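Local coordinates for putative permease protein, ABC transporter (Porphyromonas gingivalis, PDB 3IS6), which is probably the periplasmic core part of a membrane permease of the MacB/FtsX type, with a presumed role in ABC-type transport across the cell membrane, at residues 14-19 with 179-184; 43-48 with 57-62; 66-71 with 127-132. All coordinates share one frame; numbering follows the deposited sequence.

Strand 14-23 near the N terminus is paired in contact 1 with strand 181-186, and this pairing closes a loop of 159 residues that holds the other two contacts. Within that loop, the chain turns back straight after helix 43-50, so that in contact 2 the helix lies against the first part of strand 54-70. The same long strand then runs on to contact 3, where its far end pairs with strand 128-131, so contacts 2 and 3 follow in series. Contacts 1 and 2 touch, with centres about 7 Å apart, whereas the centres of contacts 1 and 3 are about 30 Å apart. Strand 54-70 thus joins the part of the sheet with strands 14-23 and 181-186 to that with strand 128-131.

Contact 1. Residues 14-19 with 179-184; sequences ICIVKT and RYIAYV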
loop_
_atom_site.group_PDB
_atom_site.type_symbol
_atom_site.label_atom_id
_atom_site.label_comp_id
_atom_site.label_asym_id
_atom_site.label_seq_id
_atom_site.Cartn_x
_atom_site.Cartn_y
_atom_site.Cartn_z
ATOM N N ILE A 14 18.955 -2.428 -22.531
ATOM C CA ILE A 14 17.910 -2.550 -21.542
ATOM C C ILE A 14 17.029 -3.749 -21.794
ATOM O O ILE A 14 16.587 -3.954 -22.866
ATOM C CB ILE A 14 17.024 -1.311 -21.510
ATOM C CG1 ILE A 14 17.860 -0.071 -21.293
ATOM C CG2 ILE A 14 15.982 -1.446 -20.475
ATOM C CD1 ILE A 14 17.113 1.161 -21.427
ATOM N N CYS A 15 16.788 -4.500 -20.739
ATOM C CA CYS A 15 15.927 -5.647 -20.715
ATOM C C CYS A 15 14.849 -5.479 -19.644
ATOM O O CYS A 15 14.979 -4.679 -18.786
ATOM C CB CYS A 15 16.720 -6.898 -20.390
ATOM S SG CYS A 15 17.995 -7.338 -21.531
ATOM N N ILE A 16 13.798 -6.264 -19.734
ATOM C CA ILE A 16 12.840 -6.411 -18.683
ATOM C C ILE A 16 12.862 -7.848 -18.231
ATOM O O ILE A 16 13.320 -8.701 -18.939
ATOM C CB ILE A 16 11.396 -6.007 -19.054
ATOM C CG1 ILE A 16 10.845 -6.830 -20.188
ATOM C CG2 ILE A 16 11.303 -4.569 -19.389
ATOM C CD1 ILE A 16 9.341 -6.955 -20.180
ATOM N N VAL A 17 12.355 -8.092 -17.043
ATOM C CA VAL A 17 12.349 -9.400 -16.488
ATOM C C VAL A 17 11.019 -10.036 -16.719
ATOM O O VAL A 17 10.033 -9.566 -16.280
ATOM C CB VAL A 17 12.589 -9.386 -14.996
ATOM C CG1 VAL A 17 12.609 -10.712 -14.493
ATOM C CG2 VAL A 17 13.826 -8.649 -14.643
ATOM N N LYS A 18 11.054 -11.149 -17.410
ATOM C CA LYS A 18 9.894 -11.948 -17.701
ATOM C C LYS A 18 9.896 -13.226 -16.881
ATOM O O LYS A 18 10.895 -13.636 -16.378
ATOM C CB LYS A 18 9.810 -12.295 -19.186
ATOM C CG LYS A 18 9.895 -11.142 -20.115
ATOM C CD LYS A 18 8.652 -10.979 -20.886
ATOM C CE LYS A 18 8.104 -12.274 -21.298
ATOM N NZ LYS A 18 6.692 -12.241 -21.322
ATOM N N THR A 19 8.733 -13.815 -16.748
ATOM C CA THR A 19 8.552 -15.013 -15.991
ATOM C C THR A 19 7.842 -16.025 -16.850
ATOM O O THR A 19 6.849 -15.704 -17.459
ATOM C CB THR A 19 7.681 -14.747 -14.785
ATOM O OG1 THR A 19 8.148 -13.595 -14.100
ATOM C CG2 THR A 19 7.682 -15.904 -13.857
ATOM N N ARG A 179 3.067 -7.119 -9.668
ATOM C CA ARG A 179 2.645 -5.837 -10.166
ATOM C C ARG A 179 3.754 -4.870 -10.571
ATOM O O ARG A 179 3.462 -3.780 -10.929
ATOM C CB ARG A 179 1.733 -5.169 -9.151
ATOM C CG ARG A 179 2.423 -4.700 -7.907
ATOM C CD ARG A 179 1.476 -3.952 -7.026
ATOM N NE ARG A 179 1.121 -2.695 -7.606
ATOM C CZ ARG A 179 0.093 -1.960 -7.266
ATOM N NH1 ARG A 179 -0.711 -2.336 -6.316
ATOM N NH2 ARG A 179 -0.121 -0.839 -7.886
ATOM N N TYR A 180 5.004 -5.295 -10.500
ATOM C CA TYR A 180 6.148 -4.454 -10.787
ATOM C C TYR A 180 6.813 -4.793 -12.126
ATOM O O TYR A 180 6.888 -5.904 -12.502
ATOM C CB TYR A 180 7.216 -4.590 -9.705
ATOM C CG TYR A 180 6.808 -4.198 -8.313
ATOM C CD1 TYR A 180 7.147 -2.999 -7.795
ATOM C CD2 TYR A 180 6.093 -5.055 -7.522
ATOM C CE1 TYR A 180 6.757 -2.635 -6.530
ATOM C CE2 TYR A 180 5.710 -4.711 -6.272
ATOM C CZ TYR A 180 6.045 -3.502 -5.780
ATOM O OH TYR A 180 5.662 -3.165 -4.540
ATOM N N ILE A 181 7.325 -3.804 -12.803
ATOM C CA ILE A 181 8.108 -4.040 -13.969
ATOM C C ILE A 181 9.547 -3.817 -13.572
ATOM O O ILE A 181 9.877 -2.836 -12.989
ATOM C CB ILE A 181 7.782 -3.098 -15.085
ATOM C CG1 ILE A 181 6.319 -3.168 -15.471
ATOM C CG2 ILE A 181 8.604 -3.407 -16.249
ATOM C CD1 ILE A 181 5.945 -2.186 -16.423
ATOM N N ALA A 182 10.391 -4.762 -13.895
ATOM C CA ALA A 182 11.771 -4.663 -13.531
ATOM C C ALA A 182 12.610 -4.474 -14.765
ATOM O O ALA A 182 12.613 -5.290 -15.621
ATOM C CB ALA A 182 12.180 -5.872 -12.836
ATOM N N TYR A 183 13.319 -3.373 -14.805
ATOM C CA TYR A 183 14.162 -3.017 -15.895
ATOM C C TYR A 183 15.604 -3.232 -15.498
ATOM O O TYR A 183 16.011 -2.847 -14.450
ATOM C CB TYR A 183 13.970 -1.577 -16.272
ATOM C CG TYR A 183 12.571 -1.170 -16.690
ATOM C CD1 TYR A 183 12.131 -1.341 -17.972
ATOM C CD2 TYR A 183 11.692 -0.613 -15.790
ATOM C CE1 TYR A 183 10.901 -0.961 -18.339
ATOM C CE2 TYR A 183 10.446 -0.245 -16.159
ATOM C CZ TYR A 183 10.056 -0.410 -17.434
ATOM O OH TYR A 183 8.817 -0.030 -17.795
ATOM N N VAL A 184 16.345 -3.865 -16.371
ATOM C CA VAL A 184 17.720 -4.189 -16.132
ATOM C C VAL A 184 18.612 -3.724 -17.265
ATOM O O VAL A 184 18.392 -4.087 -18.381
ATOM C CB VAL A 184 17.855 -5.684 -16.039
ATOM C CG1 VAL A 184 19.209 -6.079 -15.738
ATOM C CG2 VAL A 184 16.948 -6.236 -15.063
HETATM O O HOH W 1 9.124 -7.102 -15.483
#
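C15 and V184 form an antiparallel hydrogen-bonded pair in the mixed sheet of the MacB-like periplasmic core domain. Their two backbone bonds are nearly straight: C15 N to V184 O measures 2.9 Å and V184 N to C15 O also 2.9 Å. I16 and Y183 make the next, non-hydrogen-bonded pair, and their side chains lie side by side on one face of the sheet. With I16 CG1 between the backbone N and the carbonyl carbon (chi1 60°), it is CG2 that meets the tyrosine ring obliquely, 3.6 Å from Y183 CD1. I181 CG2 lies over one face of that ring, offset toward its rim, while F91 and F226 meet Y183 edge-to-face. On the other side of the sheet V17 CG2 packs 3.7 Å from A182 CB and also reaches V184 CG2; I47 and A44 of helix 43-50 cover V17 and A182 there. The strands then part. V17 N still reaches A182 O at 3.2 Å, with a bent N-H (139°), but the next link is indirect: a water donates to V17 O at 2.7 Å and accepts from A182 N at 3.1 Å.

Contact 2. Residues 43-48 with 57-62; sequences VAPAIQ and ATRTTL
The guanidinium group of R59 carries the ring of P45 on one face, with P45 CG over its centre and 3.7 Å from R59 CZ. The two side chains cross at about a right angle, and P45 CD lies farther back along the arginine, near R59 CD and NE. R59 CG sits between the backbone N and the carbonyl carbon (chi1 63°), and from there the chain runs extended to NE, which carries the flat group up to the proline. Two of its nitrogens are held from outside the segments: NE by E84 OE2 in a salt bridge, NH1 by the carbonyl oxygen of G41, just ahead of the helix. The other flat group, the amide of Q48, serves the start of segment 57-62. Q48 OE1 accepts from A57 N at 2.9 Å along a nearly straight N-H (168°), although the donor stands above the plane of the amide carbonyl. The side chain reaches this position with CG anti to the backbone N (chi1 -166°) and an extended chain beyond it. Between these polar ends A44 CB lies 3.9 Å from R59 CB, while A57 CB rests 3.7 Å from A44 O; the segment axes approach to 6.9 Å, almost antiparallel, consistent with the small alanines at the interface. The CB of T58 points away from the helix, and its OG1 is hydrogen-bonded to E84 OE1, so the one carboxylate of E84 serves both T58 and R59. This is a helix packed on the sheet of the MacB-like periplasmic core domain, its chain turning straight back into strand 54-70. Helix 43-50 covers the part of the face formed by strands 54-70 and 181-186, with A44 also on A182, while strand 74-83 pairs with strand 54-70 as well.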
loop_
_atom_site.group_PDB
_atom_site.type_symbol
_atom_site.label_atom_id
_atom_site.label_comp_id
_atom_site.label_asym_id
_atom_site.label_seq_id
_atom_site.Cartn_x
_atom_site.Cartn_y
_atom_site.Cartn_z
ATOM N N VAL A 43 12.363 -8.661 -6.704
ATOM C CA VAL A 43 13.252 -9.087 -7.755
ATOM C C VAL A 43 14.248 -8.082 -8.265
ATOM O O VAL A 43 15.397 -8.385 -8.327
ATOM C CB VAL A 43 12.452 -9.559 -8.944
ATOM C CG1 VAL A 43 13.330 -10.001 -10.005
ATOM C CG2 VAL A 43 11.538 -10.608 -8.554
ATOM N N ALA A 44 13.830 -6.875 -8.596
ATOM C CA ALA A 44 14.779 -5.959 -9.194
ATOM C C ALA A 44 15.981 -5.609 -8.323
ATOM O O ALA A 44 17.060 -5.659 -8.775
ATOM C CB ALA A 44 14.101 -4.712 -9.617
ATOM N N PRO A 45 15.778 -5.273 -7.069
ATOM C CA PRO A 45 16.910 -4.923 -6.219
ATOM C C PRO A 45 17.859 -6.080 -6.059
ATOM O O PRO A 45 19.024 -5.872 -6.043
ATOM C CB PRO A 45 16.262 -4.580 -4.894
ATOM C CG PRO A 45 14.848 -4.731 -5.060
ATOM C CD PRO A 45 14.511 -4.873 -6.465
ATOM N N ALA A 46 17.340 -7.280 -5.948
ATOM C CA ALA A 46 18.154 -8.451 -5.820
ATOM C C ALA A 46 19.013 -8.684 -7.042
ATOM O O ALA A 46 20.130 -9.095 -6.937
ATOM C CB ALA A 46 17.337 -9.607 -5.525
ATOM N N ILE A 47 18.489 -8.411 -8.214
ATOM C CA ILE A 47 19.257 -8.591 -9.412
ATOM C C ILE A 47 20.454 -7.665 -9.450
ATOM O O ILE A 47 21.522 -8.080 -9.784
ATOM C CB ILE A 47 18.396 -8.407 -10.653
ATOM C CG1 ILE A 47 17.493 -9.596 -10.825
ATOM C CG2 ILE A 47 19.221 -8.288 -11.850
ATOM C CD1 ILE A 47 16.474 -9.395 -11.816
ATOM N N GLN A 48 20.270 -6.414 -9.088
ATOM C CA GLN A 48 21.384 -5.500 -9.104
ATOM C C GLN A 48 22.480 -5.903 -8.147
ATOM O O GLN A 48 23.631 -5.792 -8.453
ATOM C CB GLN A 48 20.971 -4.082 -8.770
ATOM C CG GLN A 48 22.042 -3.113 -9.114
ATOM C CD GLN A 48 21.612 -1.708 -9.065
ATOM O OE1 GLN A 48 20.574 -1.355 -9.537
ATOM N NE2 GLN A 48 22.430 -0.881 -8.494
ATOM N N ALA A 57 19.676 -1.934 -12.199
ATOM C CA ALA A 57 18.317 -2.428 -12.200
ATOM C C ALA A 57 17.389 -1.528 -11.405
ATOM O O ALA A 57 17.770 -0.975 -10.439
ATOM C CB ALA A 57 18.250 -3.763 -11.687
ATOM N N THR A 58 16.162 -1.403 -11.855
ATOM C CA THR A 58 15.175 -0.584 -11.194
ATOM C C THR A 58 13.776 -1.140 -11.390
ATOM O O THR A 58 13.568 -1.913 -12.257
ATOM C CB THR A 58 15.302 0.898 -11.583
ATOM O OG1 THR A 58 14.677 1.706 -10.608
ATOM C CG2 THR A 58 14.703 1.202 -12.918
ATOM N N ARG A 59 12.843 -0.718 -10.560
ATOM C CA ARG A 59 11.490 -1.211 -10.556
ATOM C C ARG A 59 10.463 -0.090 -10.592
ATOM O O ARG A 59 10.664 0.927 -10.037
ATOM C CB ARG A 59 11.255 -2.097 -9.346
ATOM C CG ARG A 59 11.378 -1.406 -8.006
ATOM C CD ARG A 59 11.405 -2.350 -6.851
ATOM N NE ARG A 59 12.068 -1.781 -5.699
ATOM C CZ ARG A 59 12.074 -2.290 -4.486
ATOM N NH1 ARG A 59 11.449 -3.403 -4.205
ATOM N NH2 ARG A 59 12.726 -1.669 -3.540
ATOM N N THR A 60 9.362 -0.329 -11.271
ATOM C CA THR A 60 8.214 0.543 -11.240
ATOM C C THR A 60 6.919 -0.236 -11.009
ATOM O O THR A 60 6.860 -1.400 -11.249
ATOM C CB THR A 60 8.075 1.356 -12.538
ATOM O OG1 THR A 60 7.760 0.500 -13.609
ATOM C CG2 THR A 60 9.322 2.070 -12.867
ATOM N N THR A 61 5.901 0.430 -10.503
ATOM C CA THR A 61 4.552 -0.079 -10.538
ATOM C C THR A 61 3.543 1.018 -10.876
ATOM O O THR A 61 3.581 2.059 -10.307
ATOM C CB THR A 61 4.182 -0.866 -9.268
ATOM O OG1 THR A 61 2.897 -1.447 -9.418
ATOM C CG2 THR A 61 4.172 -0.008 -8.071
ATOM N N LEU A 62 2.650 0.748 -11.800
ATOM C CA LEU A 62 1.692 1.723 -12.233
ATOM C C LEU A 62 0.521 1.767 -11.310
ATOM O O LEU A 62 -0.060 0.774 -11.059
ATOM C CB LEU A 62 1.181 1.364 -13.603
ATOM C CG LEU A 62 0.099 2.251 -14.179
ATOM C CD1 LEU A 62 0.629 3.546 -14.595
ATOM C CD2 LEU A 62 -0.581 1.608 -15.304
#

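Contact 3. Residues 66-71 with 127-132; sequences SKMILE and KRLRPA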
loop_
_atom_site.group_PDB
_atom_site.type_symbol
_atom_site.label_atom_id
_atom_site.label_comp_id
_atom_site.label_asym_id
_atom_site.label_seq_id
_atom_site.Cartn_x
_atom_site.Cartn_y
_atom_site.Cartn_z
ATOM N N SER A 66 -6.141 8.664 -11.745
ATOM C CA SER A 66 -7.017 9.122 -10.678
ATOM C C SER A 66 -7.086 10.638 -10.666
ATOM O O SER A 66 -6.374 11.260 -11.363
ATOM C CB SER A 66 -6.590 8.580 -9.334
ATOM O OG SER A 66 -5.580 9.340 -8.788
ATOM N N LYS A 67 -7.952 11.197 -9.856
ATOM C CA LYS A 67 -8.161 12.620 -9.838
ATOM C C LYS A 67 -7.467 13.284 -8.671
ATOM O O LYS A 67 -7.552 12.816 -7.587
ATOM C CB LYS A 67 -9.630 12.924 -9.814
ATOM C CG LYS A 67 -10.233 12.863 -11.133
ATOM C CD LYS A 67 -11.675 12.694 -11.063
ATOM C CE LYS A 67 -12.286 12.826 -12.449
ATOM N NZ LYS A 67 -13.737 13.093 -12.381
HETATM N N MSE A 68 -6.751 14.355 -8.948
HETATM C CA MSE A 68 -6.021 15.137 -7.971
HETATM C C MSE A 68 -6.532 16.575 -7.961
HETATM O O MSE A 68 -6.783 17.108 -8.981
HETATM C CB MSE A 68 -4.541 15.164 -8.286
HETATM C CG MSE A 68 -3.842 13.861 -8.331
HETATM SE SE MSE A 68 -3.726 12.903 -6.721
HETATM C CE MSE A 68 -2.394 13.799 -5.880
ATOM N N ILE A 69 -6.665 17.184 -6.803
ATOM C CA ILE A 69 -7.019 18.533 -6.669
ATOM C C ILE A 69 -5.777 19.387 -6.331
ATOM O O ILE A 69 -5.073 19.062 -5.421
ATOM C CB ILE A 69 -8.129 18.736 -5.621
ATOM C CG1 ILE A 69 -9.365 17.922 -6.010
ATOM C CG2 ILE A 69 -8.475 20.231 -5.496
ATOM C CD1 ILE A 69 -10.480 17.957 -4.981
ATOM N N LEU A 70 -5.574 20.471 -7.044
ATOM C CA LEU A 70 -4.412 21.310 -6.831
ATOM C C LEU A 70 -4.779 22.500 -5.974
ATOM O O LEU A 70 -5.658 23.204 -6.297
ATOM C CB LEU A 70 -3.891 21.805 -8.156
ATOM C CG LEU A 70 -2.701 22.732 -8.152
ATOM C CD1 LEU A 70 -1.489 22.085 -7.630
ATOM C CD2 LEU A 70 -2.492 23.301 -9.500
ATOM N N GLU A 71 -4.140 22.656 -4.838
ATOM C CA GLU A 71 -4.342 23.826 -3.995
ATOM C C GLU A 71 -5.816 24.061 -3.696
ATOM O O GLU A 71 -6.282 25.154 -3.735
ATOM C CB GLU A 71 -3.701 25.068 -4.588
ATOM C CG GLU A 71 -2.177 25.078 -4.586
ATOM C CD GLU A 71 -1.543 25.115 -3.199
ATOM O OE1 GLU A 71 -2.177 25.559 -2.260
ATOM O OE2 GLU A 71 -0.407 24.691 -3.029
ATOM N N LYS A 127 3.807 23.712 -5.124
ATOM C CA LYS A 127 2.379 23.628 -4.900
ATOM C C LYS A 127 1.938 22.265 -4.345
ATOM O O LYS A 127 2.646 21.299 -4.394
ATOM C CB LYS A 127 1.629 24.004 -6.153
ATOM C CG LYS A 127 1.637 25.459 -6.442
ATOM C CD LYS A 127 0.965 25.783 -7.733
ATOM C CE LYS A 127 0.351 27.152 -7.731
ATOM N NZ LYS A 127 -0.219 27.536 -8.988
ATOM N N ARG A 128 0.751 22.220 -3.806
ATOM C CA ARG A 128 0.279 21.053 -3.109
ATOM C C ARG A 128 -0.924 20.365 -3.782
ATOM O O ARG A 128 -1.840 21.014 -4.192
ATOM C CB ARG A 128 -0.041 21.397 -1.667
ATOM C CG ARG A 128 1.153 21.820 -0.846
ATOM C CD ARG A 128 0.749 22.604 0.386
ATOM N NE ARG A 128 0.003 23.805 0.043
ATOM C CZ ARG A 128 -0.114 24.883 0.809
ATOM N NH1 ARG A 128 0.465 24.939 1.988
ATOM N NH2 ARG A 128 -0.822 25.901 0.393
ATOM N N LEU A 129 -0.850 19.051 -3.859
ATOM C CA LEU A 129 -1.816 18.184 -4.502
ATOM C C LEU A 129 -2.411 17.198 -3.506
ATOM O O LEU A 129 -1.731 16.712 -2.669
ATOM C CB LEU A 129 -1.131 17.345 -5.576
ATOM C CG LEU A 129 -0.803 17.884 -6.940
ATOM C CD1 LEU A 129 -0.017 16.958 -7.727
ATOM C CD2 LEU A 129 -2.030 18.163 -7.642
ATOM N N ARG A 130 -3.680 16.888 -3.627
ATOM C CA ARG A 130 -4.235 15.766 -2.905
ATOM C C ARG A 130 -5.329 15.042 -3.680
ATOM O O ARG A 130 -5.889 15.568 -4.574
ATOM C CB ARG A 130 -4.680 16.168 -1.527
ATOM C CG ARG A 130 -5.892 16.940 -1.485
ATOM C CD ARG A 130 -6.316 17.160 -0.066
ATOM N NE ARG A 130 -5.367 17.925 0.698
ATOM C CZ ARG A 130 -5.454 19.221 0.862
ATOM N NH1 ARG A 130 -6.433 19.858 0.289
ATOM N NH2 ARG A 130 -4.563 19.883 1.568
ATOM N N PRO A 131 -5.606 13.817 -3.317
ATOM C CA PRO A 131 -6.583 13.050 -4.055
ATOM C C PRO A 131 -7.895 13.744 -3.938
ATOM O O PRO A 131 -8.206 14.294 -2.938
ATOM C CB PRO A 131 -6.610 11.726 -3.313
ATOM C CG PRO A 131 -5.400 11.665 -2.634
ATOM C CD PRO A 131 -5.044 13.018 -2.236
ATOM N N ALA A 132 -8.671 13.683 -4.981
ATOM C CA ALA A 132 -9.854 14.475 -5.047
ATOM C C ALA A 132 -10.818 14.177 -3.918
ATOM O O ALA A 132 -11.498 15.034 -3.488
ATOM C CB ALA A 132 -10.514 14.314 -6.355
#
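E71 and R128 form a side-on, two-nitrogen salt bridge at the end of a short antiparallel pairing, their carboxylate and guanidinium planes turned 43° apart. R128 NH2 donates to the syn lone pair of E71 OE1 at 3.0 Å, almost straight (173°) and with the oxygen in the guanidinium plane, while R128 NE reaches E71 OE2 at 3.2 Å by a more bent path. E71 OE2 takes a second bond from R128 N, at 2.8 Å, and both donors approach it from the same face of the carboxylate. A bend at chi2 of E71 (-66°) folds the acid back over the strand partner, and E71 N in turn donates to R128 O, so main chain and side chain of both residues share the grip; the nearby positive charge would be expected to favour the ionised acid. Farther along, I69 and R130 bond both ways, with I69 N to R130 O at 2.9 Å. On the buried face, L70 CD1 and L129 CD2 meet at 4.0 Å in a non-hydrogen-bonded pair. M68, a selenomethionine, crosses L129 at about a right angle: its chain bends at chi2 and chi3, bringing M68 CE to 3.8 Å from L129 CB and laying SE beside P131. K67 CB packs 3.8 Å from A132 CB, near the bond from A132 N to K67 O. R130, on the same face as I69, forms a salt bridge through NH1 with D72, just past segment 66-71. The pairing lies at the far end of the mixed sheet of the MacB-like periplasmic core domain, with strand 128-131 between strands 54-70 and 140-146; the side chains of M68 and L129 both reach M159 of strand 159-162, while P131 packs on V237 of the second subunit.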